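Local structure of PAN2-PAN3 deadenylation complex catalytic subunit pan2 (Neurospora crassa, 4CZW) at residues Leu585-Leu588 and Ala589-Leu592; Lys535-Val538 and Leu539-Gly543; Asp26-Phe30 and Gly31-Asn35. The protein probably shortens mRNA poly(A) tails as the catalytic subunit of the PAN deadenylation complex, this piece holding its pseudo-ubiquitin-hydrolase and exonuclease domains. All blocks are in the same frame, centred on the assembly; numbering follows the deposited sequence.

Interaction 1 of 3, residues Leu585-Leu588 and Ala589-Leu592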
ATOM      1  N   LEU A 585      25.602  -0.442 -21.133  1.00 45.56           N
ATOM      2  CA  LEU A 585      26.137   0.836 -20.680  1.00 46.62           C
ATOM      3  C   LEU A 585      27.621   0.943 -21.013  1.00 51.44           C
ATOM      4  O   LEU A 585      28.116   2.013 -21.367  1.00 53.24           O
ATOM      5  CB  LEU A 585      25.922   1.007 -19.174  1.00 37.67           C
ATOM      6  CG  LEU A 585      26.517   2.265 -18.533  1.00 45.37           C
ATOM      7  CD1 LEU A 585      25.724   3.504 -18.925  1.00 39.85           C
ATOM      8  CD2 LEU A 585      26.595   2.125 -17.018  1.00 33.90           C
ATOM      9  N   ALA A 586      28.321  -0.182 -20.900  1.00 48.39           N
ATOM     10  CA  ALA A 586      29.756  -0.229 -21.152  1.00 57.95           C
ATOM     11  C   ALA A 586      30.075   0.008 -22.624  1.00 56.72           C
ATOM     12  O   ALA A 586      31.034   0.705 -22.953  1.00 53.70           O
ATOM     13  CB  ALA A 586      30.327  -1.562 -20.696  1.00 51.22           C
ATOM     14  N   PHE A 587      29.267  -0.574 -23.504  1.00 46.77           N
ATOM     15  CA  PHE A 587      29.482  -0.433 -24.939  1.00 50.13           C
ATOM     16  C   PHE A 587      29.204   0.994 -25.398  1.00 52.51           C
ATOM     17  O   PHE A 587      29.947   1.550 -26.207  1.00 55.69           O
ATOM     18  CB  PHE A 587      28.606  -1.416 -25.717  1.00 48.17           C
ATOM     19  CG  PHE A 587      28.902  -1.454 -27.190  1.00 54.60           C
ATOM     20  CD1 PHE A 587      29.892  -2.283 -27.690  1.00 54.13           C
ATOM     21  CD2 PHE A 587      28.192  -0.658 -28.074  1.00 53.45           C
ATOM     22  CE1 PHE A 587      30.168  -2.318 -29.044  1.00 52.52           C
ATOM     23  CE2 PHE A 587      28.462  -0.688 -29.428  1.00 53.57           C
ATOM     24  CZ  PHE A 587      29.451  -1.520 -29.914  1.00 64.68           C
ATOM     25  N   LEU A 588      28.128   1.581 -24.882  1.00 48.37           N
ATOM     26  CA  LEU A 588      27.774   2.956 -25.214  1.00 41.22           C
ATOM     27  C   LEU A 588      28.850   3.925 -24.735  1.00 43.60           C
ATOM     28  O   LEU A 588      29.159   4.904 -25.410  1.00 49.82           O
ATOM     29  CB  LEU A 588      26.419   3.327 -24.609  1.00 46.37           C
ATOM     30  CG  LEU A 588      25.182   2.675 -25.230  1.00 44.86           C
ATOM     31  CD1 LEU A 588      23.924   3.090 -24.486  1.00 43.01           C
ATOM     32  CD2 LEU A 588      25.076   3.033 -26.705  1.00 47.85           C
ATOM     33  N   ALA A 589      29.419   3.643 -23.567  1.00 46.64           N
ATOM     34  CA  ALA A 589      30.482   4.475 -23.018  1.00 47.39           C
ATOM     35  C   ALA A 589      31.769   4.309 -23.818  1.00 49.65           C
ATOM     36  O   ALA A 589      32.552   5.247 -23.955  1.00 53.60           O
ATOM     37  CB  ALA A 589      30.718   4.135 -21.554  1.00 39.16           C
ATOM     38  N   TRP A 590      31.981   3.109 -24.348  1.00 47.68           N
ATOM     39  CA  TRP A 590      33.190   2.809 -25.104  1.00 50.62           C
ATOM     40  C   TRP A 590      33.140   3.383 -26.517  1.00 51.35           C
ATOM     41  O   TRP A 590      34.160   3.801 -27.062  1.00 49.16           O
ATOM     42  CB  TRP A 590      33.416   1.296 -25.163  1.00 46.01           C
ATOM     43  CG  TRP A 590      34.559   0.886 -26.042  1.00 49.90           C
ATOM     44  CD1 TRP A 590      35.890   1.044 -25.783  1.00 54.60           C
ATOM     45  CD2 TRP A 590      34.473   0.236 -27.317  1.00 51.18           C
ATOM     46  NE1 TRP A 590      36.637   0.540 -26.820  1.00 57.28           N
ATOM     47  CE2 TRP A 590      35.791   0.037 -27.775  1.00 52.36           C
ATOM     48  CE3 TRP A 590      33.410  -0.192 -28.117  1.00 45.69           C
ATOM     49  CZ2 TRP A 590      36.073  -0.572 -28.995  1.00 50.26           C
ATOM     50  CZ3 TRP A 590      33.693  -0.798 -29.330  1.00 49.38           C
ATOM     51  CH2 TRP A 590      35.014  -0.981 -29.756  1.00 51.39           C
ATOM     52  N   TYR A 591      31.948   3.407 -27.102  1.00 49.44           N
ATOM     53  CA  TYR A 591      31.793   3.812 -28.494  1.00 44.92           C
ATOM     54  C   TYR A 591      31.513   5.305 -28.645  1.00 44.39           C
ATOM     55  O   TYR A 591      31.910   5.918 -29.635  1.00 51.82           O
ATOM     56  CB  TYR A 591      30.674   3.004 -29.155  1.00 46.93           C
ATOM     57  CG  TYR A 591      30.572   3.208 -30.650  1.00 49.57           C
ATOM     58  CD1 TYR A 591      31.444   2.565 -31.517  1.00 52.72           C
ATOM     59  CD2 TYR A 591      29.600   4.038 -31.195  1.00 44.46           C
ATOM     60  CE1 TYR A 591      31.357   2.746 -32.884  1.00 49.61           C
ATOM     61  CE2 TYR A 591      29.504   4.225 -32.560  1.00 50.65           C
ATOM     62  CZ  TYR A 591      30.385   3.576 -33.399  1.00 53.20           C
ATOM     63  OH  TYR A 591      30.297   3.756 -34.760  1.00 51.20           O
ATOM     64  N   LEU A 592      30.832   5.887 -27.664  1.00 47.16           N
ATOM     65  CA  LEU A 592      30.432   7.288 -27.752  1.00 47.24           C
ATOM     66  C   LEU A 592      31.313   8.203 -26.904  1.00 47.86           C
ATOM     67  O   LEU A 592      31.445   9.390 -27.196  1.00 53.73           O
ATOM     68  CB  LEU A 592      28.969   7.449 -27.334  1.00 42.70           C
ATOM     69  CG  LEU A 592      27.943   6.622 -28.113  1.00 45.61           C
ATOM     70  CD1 LEU A 592      26.541   6.870 -27.581  1.00 51.21           C
ATOM     71  CD2 LEU A 592      28.017   6.929 -29.602  1.00 47.34           C
TER

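Interaction 2 of 3, residues Lys535-Val538 and Leu539-Gly543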
ATOM      1  N   LYS A 535      13.820   9.695   0.449  1.00 45.26           N
ATOM      2  CA  LYS A 535      14.457  10.686  -0.410  1.00 53.35           C
ATOM      3  C   LYS A 535      13.999  10.528  -1.854  1.00 48.53           C
ATOM      4  O   LYS A 535      13.587  11.494  -2.496  1.00 45.03           O
ATOM      5  CB  LYS A 535      15.980  10.570  -0.329  1.00 42.96           C
ATOM      6  CG  LYS A 535      16.546  10.748   1.068  1.00 45.39           C
ATOM      7  CD  LYS A 535      18.055  10.578   1.070  1.00 38.20           C
ATOM      8  CE  LYS A 535      18.624  10.715   2.472  1.00 41.69           C
ATOM      9  NZ  LYS A 535      20.099  10.517   2.490  1.00 38.16           N
ATOM     10  N   LEU A 536      14.072   9.300  -2.357  1.00 41.67           N
ATOM     11  CA  LEU A 536      13.684   9.007  -3.731  1.00 44.11           C
ATOM     12  C   LEU A 536      12.197   9.258  -3.954  1.00 45.15           C
ATOM     13  O   LEU A 536      11.796   9.760  -5.003  1.00 44.09           O
ATOM     14  CB  LEU A 536      14.032   7.559  -4.085  1.00 43.99           C
ATOM     15  CG  LEU A 536      15.497   7.162  -3.896  1.00 39.37           C
ATOM     16  CD1 LEU A 536      15.729   5.727  -4.343  1.00 29.26           C
ATOM     17  CD2 LEU A 536      16.411   8.117  -4.645  1.00 39.94           C
ATOM     18  N   TRP A 537      11.385   8.913  -2.958  1.00 44.47           N
ATOM     19  CA  TRP A 537       9.940   9.096  -3.047  1.00 36.23           C
ATOM     20  C   TRP A 537       9.576  10.575  -3.124  1.00 38.62           C
ATOM     21  O   TRP A 537       8.672  10.962  -3.863  1.00 36.73           O
ATOM     22  CB  TRP A 537       9.239   8.443  -1.853  1.00 39.26           C
ATOM     23  CG  TRP A 537       7.745   8.530  -1.922  1.00 40.34           C
ATOM     24  CD1 TRP A 537       6.913   7.756  -2.678  1.00 42.94           C
ATOM     25  CD2 TRP A 537       6.902   9.442  -1.206  1.00 36.24           C
ATOM     26  NE1 TRP A 537       5.606   8.130  -2.481  1.00 42.63           N
ATOM     27  CE2 TRP A 537       5.572   9.162  -1.581  1.00 39.54           C
ATOM     28  CE3 TRP A 537       7.141  10.468  -0.285  1.00 40.20           C
ATOM     29  CZ2 TRP A 537       4.487   9.870  -1.067  1.00 40.95           C
ATOM     30  CZ3 TRP A 537       6.063  11.169   0.223  1.00 41.98           C
ATOM     31  CH2 TRP A 537       4.752  10.867  -0.169  1.00 45.48           C
ATOM     32  N   VAL A 538      10.283  11.395  -2.352  1.00 45.23           N
ATOM     33  CA  VAL A 538      10.075  12.839  -2.372  1.00 43.04           C
ATOM     34  C   VAL A 538      10.456  13.412  -3.735  1.00 40.44           C
ATOM     35  O   VAL A 538       9.721  14.220  -4.306  1.00 45.25           O
ATOM     36  CB  VAL A 538      10.889  13.545  -1.264  1.00 44.50           C
ATOM     37  CG1 VAL A 538      10.960  15.043  -1.515  1.00 44.49           C
ATOM     38  CG2 VAL A 538      10.284  13.261   0.100  1.00 39.53           C
ATOM     39  N   LEU A 539      11.596  12.972  -4.257  1.00 44.31           N
ATOM     40  CA  LEU A 539      12.094  13.445  -5.546  1.00 44.82           C
ATOM     41  C   LEU A 539      11.128  13.131  -6.686  1.00 47.38           C
ATOM     42  O   LEU A 539      11.009  13.904  -7.636  1.00 45.08           O
ATOM     43  CB  LEU A 539      13.467  12.836  -5.839  1.00 43.04           C
ATOM     44  CG  LEU A 539      14.617  13.324  -4.955  1.00 40.60           C
ATOM     45  CD1 LEU A 539      15.879  12.517  -5.214  1.00 39.83           C
ATOM     46  CD2 LEU A 539      14.870  14.807  -5.178  1.00 37.42           C
ATOM     47  N   VAL A 540      10.439  11.998  -6.586  1.00 41.12           N
ATOM     48  CA  VAL A 540       9.441  11.627  -7.584  1.00 41.70           C
ATOM     49  C   VAL A 540       8.250  12.579  -7.538  1.00 44.54           C
ATOM     50  O   VAL A 540       7.802  13.077  -8.571  1.00 47.47           O
ATOM     51  CB  VAL A 540       8.946  10.180  -7.382  1.00 41.83           C
ATOM     52  CG1 VAL A 540       7.764   9.885  -8.294  1.00 35.99           C
ATOM     53  CG2 VAL A 540      10.074   9.194  -7.635  1.00 45.37           C
ATOM     54  N   ASN A 541       7.750  12.837  -6.333  1.00 46.76           N
ATOM     55  CA  ASN A 541       6.588  13.704  -6.157  1.00 55.69           C
ATOM     56  C   ASN A 541       6.910  15.185  -6.336  1.00 50.37           C
ATOM     57  O   ASN A 541       6.006  16.009  -6.470  1.00 53.71           O
ATOM     58  CB  ASN A 541       5.959  13.474  -4.783  1.00 45.30           C
ATOM     59  CG  ASN A 541       5.189  12.170  -4.708  1.00 48.29           C
ATOM     60  OD1 ASN A 541       4.066  12.070  -5.203  1.00 54.78           O
ATOM     61  ND2 ASN A 541       5.789  11.162  -4.086  1.00 44.65           N
ATOM     62  N   LEU A 542       8.194  15.524  -6.336  1.00 49.35           N
ATOM     63  CA  LEU A 542       8.610  16.891  -6.628  1.00 46.78           C
ATOM     64  C   LEU A 542       8.564  17.141  -8.131  1.00 44.21           C
ATOM     65  O   LEU A 542       8.569  18.287  -8.582  1.00 45.37           O
ATOM     66  CB  LEU A 542      10.012  17.168  -6.079  1.00 50.39           C
ATOM     67  CG  LEU A 542      10.116  17.408  -4.572  1.00 44.97           C
ATOM     68  CD1 LEU A 542      11.561  17.636  -4.158  1.00 47.83           C
ATOM     69  CD2 LEU A 542       9.248  18.584  -4.155  1.00 39.06           C
ATOM     70  N   GLY A 543       8.517  16.057  -8.901  1.00 51.60           N
ATOM     71  CA  GLY A 543       8.401  16.145 -10.344  1.00 47.14           C
ATOM     72  C   GLY A 543       9.722  15.997 -11.071  1.00 49.05           C
ATOM     73  O   GLY A 543       9.818  16.289 -12.263  1.00 45.62           O
TER

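Interaction 3 of 3, residues Asp26-Phe30 and Gly31-Asn35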
ATOM      1  N   ASP A  26      11.076  -9.410 -15.163  1.00110.09           N
ATOM      2  CA  ASP A  26      10.829  -8.329 -16.111  1.00113.44           C
ATOM      3  C   ASP A  26      10.308  -8.818 -17.457  1.00110.42           C
ATOM      4  O   ASP A  26       9.556  -8.113 -18.126  1.00118.24           O
ATOM      5  CB  ASP A  26      12.103  -7.509 -16.322  1.00116.02           C
ATOM      6  CG  ASP A  26      12.356  -6.525 -15.196  1.00123.00           C
ATOM      7  OD1 ASP A  26      11.381  -5.918 -14.699  1.00 96.99           O
ATOM      8  OD2 ASP A  26      13.530  -6.360 -14.805  1.00101.80           O
ATOM      9  N   ASP A  27      10.704 -10.023 -17.850  1.00107.91           N
ATOM     10  CA  ASP A  27      10.309 -10.556 -19.146  1.00108.68           C
ATOM     11  C   ASP A  27       8.909 -11.166 -19.099  1.00 96.26           C
ATOM     12  O   ASP A  27       8.258 -11.317 -20.132  1.00 99.93           O
ATOM     13  CB  ASP A  27      11.321 -11.596 -19.627  1.00107.93           C
ATOM     14  CG  ASP A  27      11.289 -11.787 -21.130  1.00113.17           C
ATOM     15  OD1 ASP A  27      11.161 -10.778 -21.859  1.00114.04           O
ATOM     16  OD2 ASP A  27      11.394 -12.947 -21.582  1.00117.24           O
ATOM     17  N   PHE A  28       8.451 -11.514 -17.899  1.00 90.19           N
ATOM     18  CA  PHE A  28       7.120 -12.095 -17.716  1.00 67.94           C
ATOM     19  C   PHE A  28       6.038 -11.121 -18.172  1.00 62.58           C
ATOM     20  O   PHE A  28       6.067  -9.938 -17.820  1.00 65.65           O
ATOM     21  CB  PHE A  28       6.899 -12.487 -16.251  1.00 68.86           C
ATOM     22  CG  PHE A  28       5.582 -13.165 -15.989  1.00 63.61           C
ATOM     23  CD1 PHE A  28       5.441 -14.532 -16.179  1.00 62.78           C
ATOM     24  CD2 PHE A  28       4.491 -12.442 -15.533  1.00 62.25           C
ATOM     25  CE1 PHE A  28       4.235 -15.158 -15.931  1.00 68.79           C
ATOM     26  CE2 PHE A  28       3.282 -13.067 -15.283  1.00 56.75           C
ATOM     27  CZ  PHE A  28       3.156 -14.425 -15.483  1.00 60.40           C
ATOM     28  N   ASP A  29       5.085 -11.625 -18.951  1.00 59.49           N
ATOM     29  CA  ASP A  29       4.066 -10.778 -19.554  1.00 59.74           C
ATOM     30  C   ASP A  29       2.913 -10.486 -18.596  1.00 59.56           C
ATOM     31  O   ASP A  29       1.875 -11.148 -18.641  1.00 57.94           O
ATOM     32  CB  ASP A  29       3.538 -11.430 -20.829  1.00 46.78           C
ATOM     33  CG  ASP A  29       2.684 -10.491 -21.654  1.00 56.76           C
ATOM     34  OD1 ASP A  29       2.781  -9.261 -21.452  1.00 56.66           O
ATOM     35  OD2 ASP A  29       1.920 -10.986 -22.510  1.00 59.12           O
ATOM     36  N   PHE A  30       3.103  -9.492 -17.734  1.00 56.38           N
ATOM     37  CA  PHE A  30       2.064  -9.074 -16.800  1.00 48.87           C
ATOM     38  C   PHE A  30       0.892  -8.415 -17.526  1.00 52.53           C
ATOM     39  O   PHE A  30      -0.243  -8.450 -17.047  1.00 53.60           O
ATOM     40  CB  PHE A  30       2.631  -8.110 -15.754  1.00 47.85           C
ATOM     41  CG  PHE A  30       3.497  -8.771 -14.717  1.00 53.43           C
ATOM     42  CD1 PHE A  30       2.930  -9.542 -13.714  1.00 49.52           C
ATOM     43  CD2 PHE A  30       4.873  -8.599 -14.726  1.00 52.78           C
ATOM     44  CE1 PHE A  30       3.721 -10.144 -12.752  1.00 48.35           C
ATOM     45  CE2 PHE A  30       5.667  -9.198 -13.766  1.00 50.99           C
ATOM     46  CZ  PHE A  30       5.091  -9.970 -12.778  1.00 52.39           C
ATOM     47  N   GLY A  31       1.176  -7.812 -18.678  1.00 52.52           N
ATOM     48  CA  GLY A  31       0.161  -7.118 -19.452  1.00 49.18           C
ATOM     49  C   GLY A  31      -0.918  -8.039 -19.991  1.00 51.19           C
ATOM     50  O   GLY A  31      -1.986  -7.585 -20.400  1.00 50.52           O
ATOM     51  N   PHE A  32      -0.636  -9.337 -19.990  1.00 46.41           N
ATOM     52  CA  PHE A  32      -1.596 -10.336 -20.440  1.00 51.05           C
ATOM     53  C   PHE A  32      -2.739 -10.502 -19.443  1.00 54.93           C
ATOM     54  O   PHE A  32      -3.858 -10.849 -19.817  1.00 51.86           O
ATOM     55  CB  PHE A  32      -0.893 -11.677 -20.667  1.00 49.52           C
ATOM     56  CG  PHE A  32      -1.828 -12.810 -20.988  1.00 54.53           C
ATOM     57  CD1 PHE A  32      -2.344 -12.961 -22.263  1.00 61.87           C
ATOM     58  CD2 PHE A  32      -2.180 -13.731 -20.014  1.00 53.97           C
ATOM     59  CE1 PHE A  32      -3.201 -14.003 -22.560  1.00 60.25           C
ATOM     60  CE2 PHE A  32      -3.037 -14.775 -20.304  1.00 59.75           C
ATOM     61  CZ  PHE A  32      -3.548 -14.911 -21.579  1.00 60.90           C
ATOM     62  N   PHE A  33      -2.454 -10.242 -18.172  1.00 54.69           N
ATOM     63  CA  PHE A  33      -3.422 -10.483 -17.107  1.00 49.43           C
ATOM     64  C   PHE A  33      -4.186  -9.223 -16.706  1.00 49.49           C
ATOM     65  O   PHE A  33      -5.131  -9.288 -15.919  1.00 49.51           O
ATOM     66  CB  PHE A  33      -2.719 -11.075 -15.882  1.00 46.30           C
ATOM     67  CG  PHE A  33      -2.038 -12.390 -16.145  1.00 51.46           C
ATOM     68  CD1 PHE A  33      -0.723 -12.429 -16.583  1.00 50.02           C
ATOM     69  CD2 PHE A  33      -2.710 -13.586 -15.953  1.00 53.94           C
ATOM     70  CE1 PHE A  33      -0.094 -13.634 -16.825  1.00 49.42           C
ATOM     71  CE2 PHE A  33      -2.085 -14.796 -16.193  1.00 55.62           C
ATOM     72  CZ  PHE A  33      -0.775 -14.818 -16.630  1.00 52.42           C
ATOM     73  N   ASN A  34      -3.785  -8.079 -17.252  1.00 48.77           N
ATOM     74  CA  ASN A  34      -4.426  -6.812 -16.911  1.00 44.27           C
ATOM     75  C   ASN A  34      -4.447  -5.832 -18.083  1.00 44.06           C
ATOM     76  O   ASN A  34      -3.401  -5.373 -18.541  1.00 44.85           O
ATOM     77  CB  ASN A  34      -3.724  -6.178 -15.705  1.00 38.28           C
ATOM     78  CG  ASN A  34      -4.398  -4.901 -15.235  1.00 38.55           C
ATOM     79  OD1 ASN A  34      -5.542  -4.618 -15.589  1.00 38.45           O
ATOM     80  ND2 ASN A  34      -3.688  -4.124 -14.424  1.00 42.96           N
ATOM     81  N   ASN A  35      -5.649  -5.517 -18.559  1.00 46.97           N
ATOM     82  CA  ASN A  35      -5.833  -4.553 -19.639  1.00 48.82           C
ATOM     83  C   ASN A  35      -6.520  -3.281 -19.145  1.00 46.93           C
ATOM     84  O   ASN A  35      -7.025  -2.485 -19.941  1.00 55.95           O
ATOM     85  CB  ASN A  35      -6.646  -5.175 -20.778  1.00 44.09           C
ATOM     86  CG  ASN A  35      -6.018  -6.446 -21.321  1.00 53.76           C
ATOM     87  OD1 ASN A  35      -4.796  -6.559 -21.415  1.00 67.97           O
ATOM     88  ND2 ASN A  35      -6.858  -7.411 -21.679  1.00 72.66           N
TER

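Interaction 1 of 3, residues Leu585-Leu588 and Ala589-Leu592
Helix 585-592 of the exonuclease domain brings Phe587 and Trp590 together one turn apart on one flank, while Leu588 and Leu592 line another. Phe587 CE1 lies 3.8 Å from Trp590 CZ3, so the phenyl ring meets the six-membered half of the indole by a corner. The ring centroids are 5.7 Å apart and the planes are inclined at 54°, an oblique pairing. In both residues CG stands trans to the backbone N (chi1 -173° for Phe587, 174° for Trp590), which leans the two rings the same way along the helix and lets them touch. Phe587 CE2 is also 4.3 Å from Tyr591 CB, an apolar contact on its other flank. Leu588 and Leu592 run side by side, with Leu588 CD2 4.2 Å from Leu592 CD1. Underneath, i to i+4 bonds define the helix: Ala589 N to Leu585 O at 3.0 Å and Tyr591 N to Phe587 O at 2.9 Å are two of them. Phe587 and Tyr591 rest on Leu634 of helix 627-634, whereas Leu585 and Leu588 pack on Leu614 of helix 604-623. The side chain of Leu585 comes within about 4 Å of that of Asp607, a catalytic metal ligand by similarity, which places this helix beside the probable active site of an RNase H-like, DEDD-type exonuclease.

Interaction 2 of 3, residues Lys535-Val538 and Leu539-Gly543
Trp537 O is gripped twice by Asn541, at 2.9 Å from the side-chain ND2 and at 3.2 Å from the backbone N. The two donors arrive from opposite faces of the carbonyl plane, and the ND2 bond comes from above that plane instead of lying on a lone pair. The backbone bond is the straighter, 161° at the hydrogen. Asn541 CG sits beside its own backbone N (chi1 -74°), which turns the amide back along the helix and places ND2 over one face of the Trp537 indole, 3.2 Å above the ring plane. The amide crosses the ring obliquely, with the planes 61° apart, so it is the nitrogen that meets the pi face. Both Trp537 NE1 and Asn541 ND2 make weak hydrogen bonds to Asp90 OD2 on helix 81-94, the helix of the pseudo-hydrolase domain that carries the zinc ligand Cys83; Tyr87 of the same helix meets the indole. On another flank Val538 and Leu542 point the same way, and Val538 CG1 touches Leu542 CD1 at 3.8 Å. Leu542 N closes the last turn onto Val538 O at 2.9 Å. Gly543 then leaves the helix at positive phi in a Schellman motif, its N bonding to Val540 O at 3.1 Å; a side chain there would be pressed against the carbonyl O of Leu542. Lys535 directs its NZ elsewhere, to a salt bridge with Asp494. Asn541 thus divides its amide: ND2 serves Trp537 O and, weakly, Asp90, while OD1 weakly meets Lys94 NZ, and this polar patch, set amid buried apolar side chains, joins the helix end to helix 81-94 by weak bonds.

Interaction 3 of 3, residues Asp26-Phe30 and Gly31-Asn35
Phe33 reaches back over the turn toward Phe28, and each step of its side chain meets something. CB lies 3.8 Å from Phe30 O. Next, CD1 comes 3.6 Å from Asp29 O, with that carbonyl oxygen at the ring's edge and near its plane, so C-H groups face the oxygen. Further out, CE1 touches Phe28 CZ at 3.6 Å, and Phe33 CZ, at the tip, lies 4.1 Å from the same Phe28 CZ. The Phe28 and Phe33 rings are almost parallel, 8° apart, but they meet rim to rim, with neither lying over the other. Phe33 CG is trans to its carbonyl carbon (chi1 -60°), which directs the ring back along the chain. Phe32 CD2 sits 3.7 Å above the centre of one Phe33 face, and likewise Phe28 CD2 stands 3.5 Å above the Phe30 ring. The backbone beneath is irregular: Phe33 N bonds to Phe30 O at 3.1 Å, with the donor above the carbonyl plane, Phe32 N bonds weakly to Asp29 O, and Asp29 forms the centre of an inverse gamma turn with a weak bond from Phe30 N to Phe28 O. The Asp29 side chain crosses that of Phe32 at about a right angle, its OD2 touching Phe32 CB at 3.4 Å. Phe367 meets both Phe30 and Phe33 edge-to-face, and the backbone of Phe33 is hydrogen-bonded to Val369, joining this loop to strand 368-371 of the same domain. With an alanine here instead of Phe33, the rim of Phe28 and the ring of Phe367 would probably lose their aromatic partner, and a gap would open beside the Asp29 carbonyl. Contacts among aromatic rings, and carbonyl oxygens at their C-H edges, thus supplement a sparse set of backbone bonds.

Interactions 1 and 2 both lie in the exonuclease part, on helices 585-592 and 529-541, whereas interaction 3 is a loop of the pseudo-hydrolase domain. The three are separate, their nearest atoms about 15 to 17 Å apart. Interaction 2 is the buried one: it faces the other domain and pairs a polar amide grip with apolar packing. Interactions 1 and 3 are only partly buried and lean on aromatic contacts, but in 1 the rings ride on a regularly bonded helix, while in 3 they gather about a loop with few regular bonds. Interaction 1 neighbours the probable catalytic metal site; interaction 3 is remote from the zinc and catalytic metal sites.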